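PDB 1NPE: nidogen from Mus musculus, which probably acts as a basement-membrane linker between matrix proteins, its six-bladed YWTD beta-propeller G3 domain being the part associated with laminin binding. Local coordinates for residues 179-184 with 192-197; 171-176 with 213-218. One frame throughout, in Å; residues are numbered along the deposited sequence.

Interaction 1: 179-184 with 192-197; sequences SQLCWV and ECLNPA
Leu181 and Leu194 join their backbones through two hydrogen bonds, and Trp183 does the same with Glu192; these are the hydrogen-bonded pairs of an antiparallel hairpin. The bond from Leu181 N to Leu194 O is short, at 2.7 Å, and almost straight, whereas the return bond from Leu194 N to Leu181 O is more bent (138° at the hydrogen).

Between them, at the non-hydrogen-bonded pair, a disulfide ties Cys182 to Cys193. Non-hydrogen-bonded pairs can accept a cross-strand disulfide; here Cys182 CA and Cys193 CA are 3.9 Å apart, a closeness to which the bridge probably contributes. The bridge lies on one face of the sheet, with the aliphatic CG of Gln180 packed against Cys193 CB.

Apolar contacts gather on the other face. Trp183 CG occupies the crowded position between N and carbonyl carbon (chi1 66°), which turns one indole face to Glu192 across the strands. Glu192 CB sits over that face toward the rim, 3.9 Å from the centroid of the Trp183 six-membered ring in a CH-pi contact, while Leu194 CD1 meets the ring edge at CZ3. Leu194 CD2 reaches Leu181 CB.

Polar ends are also served: Trp183 NE1 donates to a water 3.1 Å away, which lies 2.7 Å from Glu192 OE2, to which it can donate, and Glu192 OE1 forms a salt bridge with Arg202. Asn195 OD1 accepts from Ala197 N, an Asx turn as the chain leaves the hairpin.

The two strands are the middle pair of a four-stranded propeller blade, flanked by strand 169-175, whose Leu172 and Phe174 touch Leu181, and by strand 201-206, whose Val204 touches Glu192.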
loop_
_atom_site.group_PDB
_atom_site.type_symbol
_atom_site.label_atom_id
_atom_site.label_comp_id
_atom_site.label_asym_id
_atom_site.label_seq_id
_atom_site.Cartn_x
_atom_site.Cartn_y
_atom_site.Cartn_z
ATOM N N SER A 179 11.475 -9.470 21.668
ATOM C CA SER A 179 10.221 -10.163 21.341
ATOM C C SER A 179 9.104 -9.118 21.270
ATOM O O SER A 179 8.033 -9.270 21.867
ATOM C CB SER A 179 9.891 -11.240 22.381
ATOM O OG SER A 179 10.647 -12.418 22.154
ATOM N N GLN A 180 9.389 -8.048 20.532
ATOM C CA GLN A 180 8.472 -6.935 20.401
ATOM C C GLN A 180 8.012 -6.680 18.971
ATOM O O GLN A 180 8.821 -6.525 18.048
ATOM C CB GLN A 180 9.151 -5.677 20.958
ATOM C CG GLN A 180 8.247 -4.723 21.721
ATOM C CD GLN A 180 7.813 -5.252 23.081
ATOM O OE1 GLN A 180 7.016 -4.617 23.776
ATOM N NE2 GLN A 180 8.334 -6.414 23.469
ATOM N N LEU A 181 6.696 -6.670 18.799
ATOM C CA LEU A 181 6.085 -6.386 17.512
ATOM C C LEU A 181 5.524 -4.967 17.613
ATOM O O LEU A 181 4.680 -4.677 18.456
ATOM C CB LEU A 181 4.959 -7.375 17.209
ATOM C CG LEU A 181 4.213 -7.165 15.886
ATOM C CD1 LEU A 181 5.156 -7.394 14.715
ATOM C CD2 LEU A 181 3.013 -8.098 15.791
ATOM N N CYS A 182 6.017 -4.078 16.768
ATOM C CA CYS A 182 5.550 -2.706 16.776
ATOM C C CYS A 182 4.954 -2.326 15.430
ATOM O O CYS A 182 5.398 -2.803 14.397
ATOM C CB CYS A 182 6.705 -1.757 17.077
ATOM S SG CYS A 182 7.659 -2.128 18.578
ATOM N N TRP A 183 3.944 -1.466 15.453
ATOM C CA TRP A 183 3.323 -0.991 14.227
ATOM C C TRP A 183 3.116 0.508 14.340
ATOM O O TRP A 183 3.206 1.061 15.433
ATOM C CB TRP A 183 1.990 -1.704 13.960
ATOM C CG TRP A 183 0.901 -1.437 14.947
ATOM C CD1 TRP A 183 0.034 -0.376 14.949
ATOM C CD2 TRP A 183 0.512 -2.275 16.045
ATOM N NE1 TRP A 183 -0.870 -0.507 15.976
ATOM C CE2 TRP A 183 -0.601 -1.663 16.664
ATOM C CE3 TRP A 183 0.995 -3.485 16.562
ATOM C CZ2 TRP A 183 -1.246 -2.220 17.773
ATOM C CZ3 TRP A 183 0.353 -4.042 17.667
ATOM C CH2 TRP A 183 -0.758 -3.406 18.259
ATOM N N VAL A 184 2.937 1.170 13.202
ATOM C CA VAL A 184 2.683 2.609 13.173
ATOM C C VAL A 184 1.278 2.754 12.600
ATOM O O VAL A 184 0.921 2.090 11.627
ATOM C CB VAL A 184 3.734 3.382 12.338
ATOM C CG1 VAL A 184 5.091 3.302 13.021
ATOM C CG2 VAL A 184 3.817 2.833 10.914
ATOM N N GLU A 192 2.621 1.452 18.270
ATOM C CA GLU A 192 2.330 0.545 19.366
ATOM C C GLU A 192 3.177 -0.707 19.268
ATOM O O GLU A 192 3.439 -1.205 18.172
ATOM C CB GLU A 192 0.845 0.182 19.396
ATOM C CG GLU A 192 -0.076 1.387 19.527
ATOM C CD GLU A 192 -1.480 1.018 19.956
ATOM O OE1 GLU A 192 -1.632 0.376 21.012
ATOM O OE2 GLU A 192 -2.438 1.378 19.254
ATOM N N CYS A 193 3.640 -1.176 20.422
ATOM C CA CYS A 193 4.458 -2.373 20.497
ATOM C C CYS A 193 3.780 -3.350 21.426
ATOM O O CYS A 193 3.085 -2.952 22.366
ATOM C CB CYS A 193 5.855 -2.065 21.032
ATOM S SG CYS A 193 6.836 -0.928 20.010
ATOM N N LEU A 194 4.027 -4.630 21.184
ATOM C CA LEU A 194 3.440 -5.679 21.988
ATOM C C LEU A 194 4.261 -6.953 21.869
ATOM O O LEU A 194 5.045 -7.106 20.931
ATOM C CB LEU A 194 1.985 -5.882 21.527
ATOM C CG LEU A 194 1.292 -7.133 20.958
ATOM C CD1 LEU A 194 0.012 -6.641 20.292
ATOM C CD2 LEU A 194 2.114 -7.914 19.942
ATOM N N ASN A 195 4.144 -7.821 22.869
ATOM C CA ASN A 195 4.825 -9.110 22.851
ATOM C C ASN A 195 3.733 -10.070 22.390
ATOM O O ASN A 195 2.686 -10.162 23.019
ATOM C CB ASN A 195 5.314 -9.495 24.250
ATOM C CG ASN A 195 6.058 -10.832 24.266
ATOM O OD1 ASN A 195 5.631 -11.807 23.637
ATOM N ND2 ASN A 195 7.180 -10.876 24.984
ATOM N N PRO A 196 3.942 -10.762 21.258
ATOM C CA PRO A 196 2.954 -11.708 20.720
ATOM C C PRO A 196 2.456 -12.760 21.721
ATOM O O PRO A 196 1.364 -13.315 21.552
ATOM C CB PRO A 196 3.697 -12.338 19.545
ATOM C CG PRO A 196 4.547 -11.210 19.060
ATOM C CD PRO A 196 5.107 -10.669 20.361
ATOM N N ALA A 197 3.251 -13.016 22.759
ATOM C CA ALA A 197 2.891 -13.980 23.798
ATOM C C ALA A 197 1.832 -13.398 24.738
ATOM O O ALA A 197 0.942 -14.117 25.200
ATOM C CB ALA A 197 4.130 -14.394 24.587
HETATM O O HOH W 1 -3.001 1.670 16.669
#

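Interaction 2: 171-176 with 213-218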
loop_
_atom_site.group_PDB
_atom_site.type_symbol
_atom_site.label_atom_id
_atom_site.label_comp_id
_atom_site.label_asym_id
_atom_site.label_seq_id
_atom_site.Cartn_x
_atom_site.Cartn_y
_atom_site.Cartn_z
ATOM N N GLY A 171 2.289 -0.029 8.732
ATOM C CA GLY A 171 3.483 -0.843 8.726
ATOM C C GLY A 171 3.777 -1.418 10.093
ATOM O O GLY A 171 3.273 -0.931 11.106
ATOM N N LEU A 172 4.524 -2.512 10.119
ATOM C CA LEU A 172 4.901 -3.113 11.389
ATOM C C LEU A 172 6.319 -3.648 11.328
ATOM O O LEU A 172 6.912 -3.774 10.250
ATOM C CB LEU A 172 3.906 -4.188 11.835
ATOM C CG LEU A 172 3.959 -5.615 11.303
ATOM C CD1 LEU A 172 2.716 -6.320 11.792
ATOM C CD2 LEU A 172 4.020 -5.633 9.785
ATOM N N THR A 173 6.876 -3.947 12.486
ATOM C CA THR A 173 8.239 -4.440 12.523
ATOM C C THR A 173 8.407 -5.340 13.733
ATOM O O THR A 173 7.671 -5.214 14.710
ATOM C CB THR A 173 9.251 -3.250 12.540
ATOM O OG1 THR A 173 10.587 -3.753 12.429
ATOM C CG2 THR A 173 9.107 -2.411 13.810
ATOM N N PHE A 174 9.326 -6.289 13.645
ATOM C CA PHE A 174 9.550 -7.205 14.752
ATOM C C PHE A 174 11.001 -7.229 15.190
ATOM O O PHE A 174 11.901 -7.359 14.364
ATOM C CB PHE A 174 9.104 -8.624 14.383
ATOM C CG PHE A 174 9.140 -9.591 15.538
ATOM C CD1 PHE A 174 8.075 -9.667 16.431
ATOM C CD2 PHE A 174 10.237 -10.427 15.733
ATOM C CE1 PHE A 174 8.101 -10.563 17.504
ATOM C CE2 PHE A 174 10.271 -11.322 16.799
ATOM C CZ PHE A 174 9.202 -11.392 17.687
ATOM N N ASP A 175 11.215 -7.102 16.496
ATOM C CA ASP A 175 12.555 -7.127 17.071
ATOM C C ASP A 175 12.703 -8.422 17.863
ATOM O O ASP A 175 12.106 -8.583 18.931
ATOM C CB ASP A 175 12.774 -5.916 17.979
ATOM C CG ASP A 175 14.212 -5.790 18.436
ATOM O OD1 ASP A 175 14.532 -6.246 19.553
ATOM O OD2 ASP A 175 15.026 -5.243 17.665
ATOM N N ALA A 176 13.506 -9.336 17.320
ATOM C CA ALA A 176 13.748 -10.654 17.910
ATOM C C ALA A 176 14.236 -10.693 19.360
ATOM O O ALA A 176 13.775 -11.535 20.143
ATOM C CB ALA A 176 14.688 -11.455 17.020
ATOM N N ALA A 213 5.460 3.491 6.805
ATOM C CA ALA A 213 6.217 2.267 7.019
ATOM C C ALA A 213 7.147 2.424 8.203
ATOM O O ALA A 213 7.464 3.541 8.619
ATOM C CB ALA A 213 7.008 1.903 5.776
ATOM N N VAL A 214 7.609 1.296 8.727
ATOM C CA VAL A 214 8.493 1.326 9.871
ATOM C C VAL A 214 9.409 0.120 9.867
ATOM O O VAL A 214 9.091 -0.923 9.285
ATOM C CB VAL A 214 7.688 1.335 11.186
ATOM C CG1 VAL A 214 6.973 -0.008 11.385
ATOM C CG2 VAL A 214 8.583 1.665 12.364
ATOM N N THR A 215 10.569 0.299 10.481
ATOM C CA THR A 215 11.558 -0.753 10.617
ATOM C C THR A 215 12.247 -0.479 11.949
ATOM O O THR A 215 12.113 0.611 12.517
ATOM C CB THR A 215 12.585 -0.761 9.447
ATOM O OG1 THR A 215 13.409 -1.929 9.547
ATOM C CG2 THR A 215 13.474 0.478 9.478
ATOM N N SER A 216 12.949 -1.473 12.472
ATOM C CA SER A 216 13.614 -1.284 13.748
ATOM C C SER A 216 15.073 -1.698 13.770
ATOM O O SER A 216 15.528 -2.503 12.954
ATOM C CB SER A 216 12.846 -2.002 14.866
ATOM O OG SER A 216 12.769 -3.404 14.648
ATOM N N TYR A 217 15.802 -1.082 14.695
ATOM C CA TYR A 217 17.211 -1.359 14.919
ATOM C C TYR A 217 17.429 -1.208 16.422
ATOM O O TYR A 217 17.702 -0.108 16.916
ATOM C CB TYR A 217 18.110 -0.386 14.144
ATOM C CG TYR A 217 19.560 -0.818 14.132
ATOM C CD1 TYR A 217 19.912 -2.111 13.741
ATOM C CD2 TYR A 217 20.572 0.034 14.575
ATOM C CE1 TYR A 217 21.227 -2.551 13.798
ATOM C CE2 TYR A 217 21.904 -0.401 14.637
ATOM C CZ TYR A 217 22.218 -1.699 14.248
ATOM O OH TYR A 217 23.515 -2.162 14.334
ATOM N N GLY A 218 17.231 -2.313 17.140
ATOM C CA GLY A 218 17.395 -2.323 18.583
ATOM C C GLY A 218 16.257 -1.637 19.318
ATOM O O GLY A 218 15.093 -2.046 19.220
#
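Thr173 and Ser216 point at each other across the seam between two strands that run nearly parallel, 10° apart, and their hydroxyls share a hydrogen bond, 3.1 Å from Thr173 OG1 to Ser216 OG. In Thr173 the hydroxyl stands anti to the backbone N (chi1 -174°), which carries OG1 across toward the neighbouring strand. Ser216 answers with OG between its own N and carbonyl carbon (chi1 61°), turned to meet it; either oxygen could donate. The methyl of Thr173 lies alongside, CG2 being 3.9 Å from Ser216 CB and 4.0 Å from Val214 CG1, so one small residue offers both a polar and an apolar branch. With a valine in place of Thr173 the hydroxyl is gone, and Ser216 OG would probably lose its partner across the seam.

Val214, on the same strand as Ser216, lays one branch, CG1, against the backbone of 171-176, 3.7 Å from Leu172 C. Close by, Gly171 and Ala213 bring their alpha carbons to 4.5 Å; Gly171 suits this place because a beta carbon would point at Ala213 and stand tight against its CA. At the other end, Asp175 OD1 is hydrogen-bonded to Ser178 OG. The other oxygen, OD2 of Asp175, merely lies near the Gly218 backbone, 3.6 Å from Gly218 O, an approach of two acceptors and not a bond. The positive phi of Gly218 favours glycine.

These are the innermost strands of adjacent propeller blades, each bonded by its backbone to its own sheet. The seam is bridged by small side chains, and Leu221 touches both Thr173 and Ser216; the hydroxyl pair gives an otherwise mainly van der Waals junction a directional bond between the blades.

How the interactions relate
Interaction 1 binds strands within one propeller blade, while interaction 2 joins that blade to the next; their centres are 9 Å apart. Strand 169-175 connects them: it takes part in interaction 2 and pairs with strand 180-185, with Cys182 O 2.7 Å from Thr173 N and Gln180 O 2.9 Å from Asp175 N. Thr173 thus faces the next blade with its side chain while its backbone nitrogen meets the disulfide-bearing residue. Val184, on the same strand as Cys182 but without contact to 192-197, touches Val214 of the next blade. The Glu192 side chain is about 13 Å from a bound cadmium ion, but neither contact supplies a ligand of the cadmium site formed by Ser98, Asp101 and Val122.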